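Local coordinates for protein butyryl-CoA dehydrogenase (Marinomonas mediterranea, PDB 6CXT) that belongs to the acyl-CoA dehydrogenase family of flavoproteins and holds flavin-adenine dinucleotide beside the ligand FK4, at residues 86-89 / 90-94. Numbering follows the deposited sequence.
Sequences AGAA and HTFAC
Two successive turns of a buried stretch of helix 81-101, part of the N-terminal domain of the acyl-CoA dehydrogenase fold, meet where Phe-92 packs one turn after Ala-88 and Ala-93 one turn after Ala-89, a residue that lines the FK4 pocket. Four i to i+4 backbone hydrogen bonds join 86-89 to 90-94. The tightest runs from Phe-92 N to Ala-88 O, 2.8 Å with an N-H...O angle of 164°; the last, from Ala-93 N to Ala-89 O, is more bent at 143°. Residues 90-94 form a wider, pi-type turn, and the bond from Cys-94 N to His-90 O is weak, at 3.4 Å. Phe-92 carries the side-chain contact. With CG anti to its own carbonyl carbon (chi1 -63°), the ring leans back along the helix, bringing CD2 to 4.0 Å from Ala-88 CB, while the same edge faces Ala-88 O near the ring plane. Thr-91 CG2 covers one face of this ring, 3.8 Å above its centre, and Thr-67 and Ile-71 of helix 64-77 and Trp-241 of helix 231-245 also touch the Phe-92 side chain. The side chain of Ala-89 is about 4 Å from FK4 and about 5 Å from flavin-adenine dinucleotide, nearest atoms. His-90 instead reaches from the helix toward other parts of the chain: ND1 is hydrogen-bonded to Ala-121 N and NE2 to Leu-114 O, two bonds that fix the ring's rotation and satisfy both buried nitrogens, while Phe-47 and Trp-38 meet it edge-to-face. Ala-86 O serves two donors, Asn-159 ND2 as well as the backbone of His-90. On the next carbonyl, Thr-91 N bonds to Gly-87 O at 3.0 Å, and Thr-91 OG1 lies 3.1 Å from that same Gly-87 O.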
loop_
_atom_site.group_PDB
_atom_site.type_symbol
_atom_site.label_atom_id
_atom_site.label_comp_id
_atom_site.label_asym_id
_atom_site.label_seq_id
_atom_site.Cartn_x
_atom_site.Cartn_y
_atom_site.Cartn_z
ATOM N N ALA B 86 21.664 -18.279 -10.836
ATOM C CA ALA B 86 22.848 -19.174 -10.573
ATOM C C ALA B 86 24.128 -18.563 -11.154
ATOM O O ALA B 86 25.199 -18.576 -10.508
ATOM C CB ALA B 86 22.592 -20.585 -11.129
ATOM N N GLY B 87 24.030 -18.071 -12.385
ATOM C CA GLY B 87 25.172 -17.544 -13.112
ATOM C C GLY B 87 25.667 -16.279 -12.451
ATOM O O GLY B 87 26.874 -16.032 -12.376
ATOM N N ALA B 88 24.738 -15.433 -11.970
ATOM C CA ALA B 88 25.133 -14.169 -11.382
ATOM C C ALA B 88 25.698 -14.356 -9.985
ATOM O O ALA B 88 26.576 -13.609 -9.568
ATOM C CB ALA B 88 23.926 -13.176 -11.395
ATOM N N ALA B 89 25.238 -15.391 -9.288
ATOM C CA ALA B 89 25.713 -15.695 -7.958
ATOM C C ALA B 89 27.206 -16.094 -8.123
ATOM O O ALA B 89 28.073 -15.599 -7.438
ATOM C CB ALA B 89 24.947 -16.878 -7.392
ATOM N N HIS B 90 27.454 -16.972 -9.077
ATOM C CA HIS B 90 28.805 -17.416 -9.404
ATOM C C HIS B 90 29.720 -16.235 -9.773
ATOM O O HIS B 90 30.861 -16.109 -9.261
ATOM C CB HIS B 90 28.638 -18.399 -10.568
ATOM C CG HIS B 90 29.844 -18.566 -11.430
ATOM N ND1 HIS B 90 30.658 -19.678 -11.348
ATOM C CD2 HIS B 90 30.327 -17.825 -12.454
ATOM C CE1 HIS B 90 31.591 -19.614 -12.285
ATOM N NE2 HIS B 90 31.421 -18.501 -12.971
ATOM N N THR B 91 29.241 -15.361 -10.651
ATOM C CA THR B 91 30.059 -14.240 -11.118
ATOM C C THR B 91 30.278 -13.170 -10.051
ATOM O O THR B 91 31.418 -12.750 -9.835
ATOM C CB THR B 91 29.477 -13.588 -12.361
ATOM O OG1 THR B 91 29.452 -14.559 -13.405
ATOM C CG2 THR B 91 30.319 -12.360 -12.845
ATOM N N PHE B 92 29.205 -12.717 -9.383
ATOM C CA PHE B 92 29.329 -11.517 -8.567
ATOM C C PHE B 92 29.693 -11.814 -7.149
ATOM O O PHE B 92 30.380 -11.004 -6.504
ATOM C CB PHE B 92 28.076 -10.606 -8.733
ATOM C CG PHE B 92 27.964 -10.120 -10.147
ATOM C CD1 PHE B 92 28.827 -9.109 -10.607
ATOM C CD2 PHE B 92 27.097 -10.699 -11.034
ATOM C CE1 PHE B 92 28.813 -8.686 -11.911
ATOM C CE2 PHE B 92 27.074 -10.276 -12.361
ATOM C CZ PHE B 92 27.924 -9.260 -12.804
ATOM N N ALA B 93 29.214 -12.936 -6.615
ATOM C CA ALA B 93 29.581 -13.270 -5.257
ATOM C C ALA B 93 30.908 -14.079 -5.162
ATOM O O ALA B 93 31.451 -14.238 -4.056
ATOM C CB ALA B 93 28.453 -13.982 -4.486
ATOM N N CYS B 94 31.371 -14.615 -6.279
ATOM C CA CYS B 94 32.529 -15.531 -6.249
ATOM C C CYS B 94 33.674 -15.033 -7.122
ATOM O O CYS B 94 34.781 -14.773 -6.575
ATOM C CB CYS B 94 32.123 -16.963 -6.620
ATOM S SG CYS B 94 30.798 -17.623 -5.570
#